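Local structure of putative periplasmic or exported protein (4GQZ) at residues T131-H143 with D149-R161. The protein probably binds copper in the bacterial periplasm and contributes to copper resistance. Sequence-based numbering, arbitrary orientation.
Sequences TLEVSYNGKTASH and DDSQTCLTELPLR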
ATOM      1  N   THR B 131       3.933  18.547  12.635  1.00 20.60           N
ATOM      2  CA  THR B 131       3.530  18.541  14.034  1.00 20.64           C
ATOM      3  C   THR B 131       2.214  17.815  14.163  1.00 21.17           C
ATOM      4  O   THR B 131       1.315  18.000  13.342  1.00 19.29           O
ATOM      5  CB  THR B 131       3.369  19.974  14.590  1.00 22.20           C
ATOM      6  OG1 THR B 131       4.610  20.677  14.466  1.00 25.97           O
ATOM      7  CG2 THR B 131       2.959  19.956  16.075  1.00 21.82           C
ATOM      8  N   LEU B 132       2.104  16.981  15.189  1.00 18.51           N
ATOM      9  CA  LEU B 132       0.830  16.372  15.550  1.00 19.67           C
ATOM     10  C   LEU B 132       0.344  17.050  16.828  1.00 20.56           C
ATOM     11  O   LEU B 132       1.115  17.201  17.780  1.00 21.76           O
ATOM     12  CB  LEU B 132       1.003  14.874  15.813  1.00 18.10           C
ATOM     13  CG  LEU B 132      -0.145  14.233  16.605  1.00 22.37           C
ATOM     14  CD1 LEU B 132      -1.408  14.187  15.777  1.00 23.04           C
ATOM     15  CD2 LEU B 132       0.202  12.845  17.123  1.00 23.44           C
ATOM     16  N   GLU B 133      -0.914  17.481  16.847  1.00 20.10           N
ATOM     17  CA  GLU B 133      -1.503  17.991  18.084  1.00 21.97           C
ATOM     18  C   GLU B 133      -2.716  17.160  18.405  1.00 22.02           C
ATOM     19  O   GLU B 133      -3.483  16.793  17.510  1.00 21.81           O
ATOM     20  CB  GLU B 133      -1.900  19.466  17.979  1.00 24.66           C
ATOM     21  CG  GLU B 133      -2.486  20.006  19.295  1.00 25.69           C
ATOM     22  CD  GLU B 133      -2.988  21.440  19.194  1.00 31.41           C
ATOM     23  OE1 GLU B 133      -2.934  22.013  18.088  1.00 32.52           O
ATOM     24  OE2 GLU B 133      -3.439  21.986  20.230  1.00 34.85           O
ATOM     25  N   VAL B 134      -2.871  16.831  19.681  1.00 22.36           N
ATOM     26  CA  VAL B 134      -4.002  16.045  20.135  1.00 21.30           C
ATOM     27  C   VAL B 134      -4.668  16.823  21.259  1.00 22.92           C
ATOM     28  O   VAL B 134      -3.996  17.522  22.026  1.00 22.96           O
ATOM     29  CB  VAL B 134      -3.542  14.649  20.628  1.00 21.83           C
ATOM     30  CG1 VAL B 134      -4.719  13.850  21.165  1.00 25.26           C
ATOM     31  CG2 VAL B 134      -2.879  13.898  19.499  1.00 22.98           C
ATOM     32  N   SER B 135      -5.992  16.760  21.337  1.00 23.12           N
ATOM     33  CA  SER B 135      -6.668  17.454  22.422  1.00 23.31           C
ATOM     34  C   SER B 135      -7.810  16.613  22.980  1.00 25.51           C
ATOM     35  O   SER B 135      -8.479  15.886  22.240  1.00 25.65           O
ATOM     36  CB  SER B 135      -7.133  18.850  21.988  1.00 27.52           C
ATOM     37  OG  SER B 135      -8.388  18.797  21.347  1.00 32.75           O
ATOM     38  N   TYR B 136      -8.003  16.695  24.293  1.00 26.68           N
ATOM     39  CA  TYR B 136      -9.007  15.899  25.000  1.00 27.87           C
ATOM     40  C   TYR B 136      -9.494  16.678  26.212  1.00 26.86           C
ATOM     41  O   TYR B 136      -8.683  17.072  27.039  1.00 25.95           O
ATOM     42  CB  TYR B 136      -8.386  14.581  25.463  1.00 28.05           C
ATOM     43  CG  TYR B 136      -9.249  13.777  26.410  1.00 29.10           C
ATOM     44  CD1 TYR B 136     -10.367  13.092  25.946  1.00 29.79           C
ATOM     45  CD2 TYR B 136      -8.944  13.699  27.767  1.00 30.12           C
ATOM     46  CE1 TYR B 136     -11.160  12.349  26.805  1.00 31.51           C
ATOM     47  CE2 TYR B 136      -9.727  12.956  28.635  1.00 30.72           C
ATOM     48  CZ  TYR B 136     -10.833  12.284  28.147  1.00 33.21           C
ATOM     49  OH  TYR B 136     -11.618  11.544  29.003  1.00 35.96           O
ATOM     50  N   ASN B 137     -10.804  16.919  26.287  1.00 30.09           N
ATOM     51  CA  ASN B 137     -11.449  17.552  27.449  1.00 32.60           C
ATOM     52  C   ASN B 137     -10.666  18.754  28.012  1.00 32.15           C
ATOM     53  O   ASN B 137     -10.304  18.800  29.189  1.00 34.10           O
ATOM     54  CB  ASN B 137     -11.763  16.490  28.522  1.00 32.25           C
ATOM     55  CG  ASN B 137     -12.496  17.059  29.737  1.00 37.57           C
ATOM     56  OD1 ASN B 137     -13.663  17.452  29.654  1.00 41.22           O
ATOM     57  ND2 ASN B 137     -11.809  17.089  30.878  1.00 38.18           N
ATOM     58  N   GLY B 138     -10.360  19.701  27.138  1.00 32.57           N
ATOM     59  CA  GLY B 138      -9.692  20.919  27.557  1.00 32.08           C
ATOM     60  C   GLY B 138      -8.176  20.846  27.577  1.00 32.32           C
ATOM     61  O   GLY B 138      -7.521  21.867  27.776  1.00 33.96           O
ATOM     62  N   LYS B 139      -7.614  19.656  27.367  1.00 27.14           N
ATOM     63  CA  LYS B 139      -6.167  19.463  27.507  1.00 27.48           C
ATOM     64  C   LYS B 139      -5.541  19.137  26.158  1.00 25.07           C
ATOM     65  O   LYS B 139      -6.193  18.528  25.317  1.00 25.54           O
ATOM     66  CB  LYS B 139      -5.872  18.312  28.476  1.00 26.15           C
ATOM     67  CG  LYS B 139      -6.437  18.484  29.877  1.00 29.63           C
ATOM     68  CD  LYS B 139      -6.066  17.271  30.744  1.00 31.91           C
ATOM     69  CE  LYS B 139      -7.275  16.717  31.507  1.00 35.36           C
ATOM     70  NZ  LYS B 139      -7.896  17.712  32.423  1.00 35.74           N
ATOM     71  N   THR B 140      -4.278  19.516  25.964  1.00 24.61           N
ATOM     72  CA  THR B 140      -3.606  19.288  24.683  1.00 23.51           C
ATOM     73  C   THR B 140      -2.215  18.715  24.842  1.00 23.49           C
ATOM     74  O   THR B 140      -1.579  18.848  25.892  1.00 20.97           O
ATOM     75  CB  THR B 140      -3.431  20.592  23.851  1.00 24.22           C
ATOM     76  OG1 THR B 140      -2.606  21.508  24.580  1.00 26.27           O
ATOM     77  CG2 THR B 140      -4.769  21.238  23.547  1.00 27.02           C
ATOM     78  N   ALA B 141      -1.742  18.080  23.775  1.00 21.82           N
ATOM     79  CA  ALA B 141      -0.348  17.671  23.688  1.00 21.98           C
ATOM     80  C   ALA B 141       0.072  17.837  22.242  1.00 22.93           C
ATOM     81  O   ALA B 141      -0.752  17.734  21.327  1.00 22.53           O
ATOM     82  CB  ALA B 141      -0.175  16.208  24.130  1.00 20.54           C
ATOM     83  N   SER B 142       1.348  18.092  22.014  1.00 22.59           N
ATOM     84  CA  SER B 142       1.818  18.100  20.642  1.00 23.50           C
ATOM     85  C   SER B 142       3.261  17.627  20.546  1.00 23.35           C
ATOM     86  O   SER B 142       4.005  17.616  21.533  1.00 21.04           O
ATOM     87  CB  SER B 142       1.636  19.477  19.995  1.00 26.40           C
ATOM     88  OG  SER B 142       2.528  20.418  20.535  1.00 30.25           O
ATOM     89  N   HIS B 143       3.658  17.235  19.349  1.00 21.60           N
ATOM     90  CA  HIS B 143       4.985  16.679  19.165  1.00 21.73           C
ATOM     91  C   HIS B 143       5.381  16.764  17.713  1.00 20.99           C
ATOM     92  O   HIS B 143       4.545  16.645  16.825  1.00 19.17           O
ATOM     93  CB  HIS B 143       4.981  15.217  19.602  1.00 22.51           C
ATOM     94  CG  HIS B 143       6.326  14.699  19.997  1.00 23.03           C
ATOM     95  ND1 HIS B 143       7.295  14.363  19.075  1.00 23.39           N
ATOM     96  CD2 HIS B 143       6.855  14.431  21.214  1.00 25.43           C
ATOM     97  CE1 HIS B 143       8.366  13.917  19.710  1.00 25.51           C
ATOM     98  NE2 HIS B 143       8.125  13.946  21.007  1.00 25.52           N
ATOM     99  N   ASP B 149      11.985   7.262   5.938  1.00 25.96           N
ATOM    100  CA  ASP B 149      12.161   5.822   6.142  1.00 27.09           C
ATOM    101  C   ASP B 149      12.771   5.438   7.485  1.00 27.52           C
ATOM    102  O   ASP B 149      12.622   4.302   7.920  1.00 30.53           O
ATOM    103  CB  ASP B 149      12.957   5.188   4.997  1.00 28.05           C
ATOM    104  CG  ASP B 149      12.174   5.140   3.716  1.00 30.26           C
ATOM    105  OD1 ASP B 149      10.930   5.233   3.784  1.00 30.33           O
ATOM    106  OD2 ASP B 149      12.799   5.015   2.644  1.00 34.02           O
ATOM    107  N   ASP B 150      13.451   6.370   8.147  1.00 27.27           N
ATOM    108  CA  ASP B 150      14.035   6.070   9.448  1.00 30.26           C
ATOM    109  C   ASP B 150      13.193   6.598  10.613  1.00 30.06           C
ATOM    110  O   ASP B 150      13.609   6.515  11.768  1.00 31.66           O
ATOM    111  CB  ASP B 150      15.477   6.594   9.539  1.00 34.45           C
ATOM    112  CG  ASP B 150      15.576   8.086   9.316  1.00 34.95           C
ATOM    113  OD1 ASP B 150      14.703   8.652   8.630  1.00 36.59           O
ATOM    114  OD2 ASP B 150      16.535   8.704   9.822  1.00 40.28           O
ATOM    115  N   SER B 151      12.007   7.125  10.310  1.00 26.72           N
ATOM    116  CA  SER B 151      11.139   7.670  11.352  1.00 26.37           C
ATOM    117  C   SER B 151      10.354   6.579  12.079  1.00 25.43           C
ATOM    118  O   SER B 151       9.950   5.585  11.470  1.00 25.54           O
ATOM    119  CB  SER B 151      10.166   8.690  10.763  1.00 24.00           C
ATOM    120  OG  SER B 151      10.847   9.760  10.128  1.00 24.56           O
ATOM    121  N   GLN B 152      10.118   6.791  13.373  1.00 25.74           N
ATOM    122  CA  GLN B 152       9.386   5.826  14.203  1.00 27.78           C
ATOM    123  C   GLN B 152       7.916   5.779  13.825  1.00 23.22           C
ATOM    124  O   GLN B 152       7.367   6.762  13.333  1.00 22.98           O
ATOM    125  CB  GLN B 152       9.516   6.186  15.686  1.00 27.69           C
ATOM    126  CG  GLN B 152       8.734   7.429  16.068  1.00 28.48           C
ATOM    127  CD  GLN B 152       9.201   8.053  17.372  1.00 32.84           C
ATOM    128  OE1 GLN B 152       9.736   9.159  17.377  1.00 36.53           O
ATOM    129  NE2 GLN B 152       8.987   7.353  18.481  1.00 31.09           N
ATOM    130  N   THR B 153       7.278   4.634  14.060  1.00 22.65           N
ATOM    131  CA  THR B 153       5.863   4.481  13.761  1.00 21.63           C
ATOM    132  C   THR B 153       5.039   4.575  15.040  1.00 22.41           C
ATOM    133  O   THR B 153       3.800   4.511  15.013  1.00 21.67           O
ATOM    134  CB  THR B 153       5.601   3.147  13.047  1.00 21.69           C
ATOM    135  OG1 THR B 153       6.005   2.044  13.887  1.00 16.75           O
ATOM    136  CG2 THR B 153       6.388   3.117  11.752  1.00 19.88           C
ATOM    137  N   CYS B 154       5.728   4.742  16.164  1.00 21.64           N
ATOM    138  CA  CYS B 154       5.054   4.795  17.444  1.00 22.22           C
ATOM    139  C   CYS B 154       5.403   6.093  18.162  1.00 23.65           C
ATOM    140  O   CYS B 154       6.578   6.425  18.323  1.00 23.77           O
ATOM    141  CB  CYS B 154       5.463   3.591  18.294  1.00 24.21           C
ATOM    142  SG  CYS B 154       4.438   3.360  19.736  1.00 27.91           S
ATOM    143  N   LEU B 155       4.377   6.825  18.585  1.00 21.58           N
ATOM    144  CA  LEU B 155       4.568   8.089  19.304  1.00 20.41           C
ATOM    145  C   LEU B 155       3.811   8.012  20.631  1.00 19.52           C
ATOM    146  O   LEU B 155       2.572   7.995  20.646  1.00 17.49           O
ATOM    147  CB  LEU B 155       4.052   9.258  18.456  1.00 16.68           C
ATOM    148  CG  LEU B 155       4.047  10.628  19.135  1.00 21.14           C
ATOM    149  CD1 LEU B 155       5.436  10.989  19.641  1.00 20.43           C
ATOM    150  CD2 LEU B 155       3.531  11.696  18.192  1.00 20.83           C
ATOM    151  N   THR B 156       4.539   7.944  21.748  1.00 18.33           N
ATOM    152  CA  THR B 156       3.892   7.858  23.058  1.00 20.04           C
ATOM    153  C   THR B 156       4.161   9.096  23.911  1.00 19.50           C
ATOM    154  O   THR B 156       3.599   9.237  24.996  1.00 19.81           O
ATOM    155  CB  THR B 156       4.336   6.602  23.840  1.00 18.46           C
ATOM    156  OG1 THR B 156       5.766   6.540  23.857  1.00 20.10           O
ATOM    157  CG2 THR B 156       3.805   5.322  23.175  1.00 21.16           C
ATOM    158  N   GLU B 157       5.011   9.989  23.410  1.00 21.64           N
ATOM    159  CA  GLU B 157       5.390  11.199  24.151  1.00 23.89           C
ATOM    160  C   GLU B 157       4.342  12.297  24.007  1.00 21.41           C
ATOM    161  O   GLU B 157       4.629  13.375  23.492  1.00 23.52           O
ATOM    162  CB  GLU B 157       6.756  11.723  23.675  1.00 27.42           C
ATOM    163  CG  GLU B 157       7.944  10.810  24.033  1.00 29.52           C
ATOM    164  CD  GLU B 157       9.258  11.216  23.345  1.00 35.56           C
ATOM    165  OE1 GLU B 157      10.254  10.466  23.487  1.00 38.71           O
ATOM    166  OE2 GLU B 157       9.308  12.277  22.672  1.00 33.37           O
ATOM    167  N   LEU B 158       3.124  12.019  24.449  1.00 21.37           N
ATOM    168  CA  LEU B 158       2.037  12.982  24.295  1.00 21.03           C
ATOM    169  C   LEU B 158       1.310  13.219  25.605  1.00 19.76           C
ATOM    170  O   LEU B 158       0.148  12.853  25.734  1.00 19.49           O
ATOM    171  CB  LEU B 158       1.026  12.495  23.250  1.00 19.19           C
ATOM    172  CG  LEU B 158       1.426  12.559  21.776  1.00 21.95           C
ATOM    173  CD1 LEU B 158       0.392  11.825  20.908  1.00 21.11           C
ATOM    174  CD2 LEU B 158       1.579  13.997  21.330  1.00 19.37           C
ATOM    175  N   PRO B 159       1.982  13.860  26.575  1.00 20.54           N
ATOM    176  CA  PRO B 159       1.322  14.137  27.858  1.00 20.56           C
ATOM    177  C   PRO B 159       0.296  15.273  27.776  1.00 23.24           C
ATOM    178  O   PRO B 159       0.645  16.429  27.508  1.00 23.83           O
ATOM    179  CB  PRO B 159       2.487  14.522  28.763  1.00 23.18           C
ATOM    180  CG  PRO B 159       3.499  15.140  27.824  1.00 22.57           C
ATOM    181  CD  PRO B 159       3.375  14.356  26.543  1.00 20.61           C
ATOM    182  N   LEU B 160      -0.969  14.935  27.996  1.00 22.18           N
ATOM    183  CA  LEU B 160      -2.047  15.915  27.978  1.00 23.43           C
ATOM    184  C   LEU B 160      -1.924  16.875  29.153  1.00 26.89           C
ATOM    185  O   LEU B 160      -1.968  16.445  30.306  1.00 27.26           O
ATOM    186  CB  LEU B 160      -3.397  15.210  28.088  1.00 22.91           C
ATOM    187  CG  LEU B 160      -4.224  14.828  26.856  1.00 27.27           C
ATOM    188  CD1 LEU B 160      -3.610  15.260  25.518  1.00 23.09           C
ATOM    189  CD2 LEU B 160      -4.557  13.354  26.856  1.00 22.28           C
ATOM    190  N   ARG B 161      -1.796  18.170  28.870  1.00 26.85           N
ATOM    191  CA  ARG B 161      -1.804  19.175  29.935  1.00 27.10           C
ATOM    192  C   ARG B 161      -2.790  20.282  29.570  1.00 31.30           C
ATOM    193  O   ARG B 161      -3.350  20.955  30.442  1.00 33.03           O
ATOM    194  CB  ARG B 161      -0.406  19.771  30.153  1.00 28.82           C
ATOM    195  CG  ARG B 161       0.723  18.771  30.432  1.00 29.67           C
ATOM    196  CD  ARG B 161       0.430  17.906  31.659  1.00 31.39           C
ATOM    197  NE  ARG B 161       1.536  17.004  32.009  1.00 33.28           N
ATOM    198  CZ  ARG B 161       1.475  15.672  31.957  1.00 33.86           C
ATOM    199  NH1 ARG B 161       0.361  15.057  31.553  1.00 30.60           N
ATOM    200  NH2 ARG B 161       2.537  14.948  32.300  1.00 34.39           N
ATOM    201  OXT ARG B 161      -3.056  20.532  28.387  1.00 28.70           O
TER
HETATM  202  O   HOH W   1       1.216  18.842  26.737  1.00 24.54           O
HETATM  203  O   HOH W   2       4.985  16.242  23.887  1.00 28.68           O
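The C-terminal segment of the chain runs antiparallel along the edge strand 139-146 of a beta hairpin, 129-136 with 139-146, and sends leucines against the hairpin's inward-facing side chains. At the C-terminus Thr-140 grips Arg-161 through the backbone: its N-H reaches the terminal carboxylate oxygen OXT of Arg-161 at 2.9 Å, while its carbonyl O accepts the N-H of Arg-161 at 3.1 Å. Between the Thr-140 and His-143 ends two waters bridge the chains, one joining the carbonyl oxygens of Thr-140 and Pro-159, the other those of Ser-142 and Glu-157. On the inward side of the hairpin Leu-158 inserts both methyls, CD1 toward Leu-132 CD2 (3.9 Å) and Val-134 CG2, CD2 against the CB atoms of Ala-141 and His-143. The small Ala-141 lets the backbone come close, its CB lying 3.5 Å from Pro-159 O, with Leu-160 CD1 as an apolar neighbour. Phe-68 of strand 63-68 touches Leu-132, Val-134, Leu-155 and Leu-158.

His-143 has CG anti to the backbone N (chi1 -156°), which turns one ring face to Leu-155; CD1 of Leu-155 lies over it, 3.9 Å from the ring centroid, a CH-pi contact. NE2 donates to Glu-157 OE2 at 2.6 Å, bent to 143°; OE2 lies 23° out of the ring plane and is met on its anti side. ND1 has a partner too, so the ring's rotation is fixed. The disulfide Cys-154 to Cys-78 joins strand 154-155 to the loop holding Cys-78. The C-terminal segment thus leaves a short strand, parallel to 63-68 in one sheet, and bridges to the edge of another, a hairpin with a type I' turn, Tyr-136 to Lys-139.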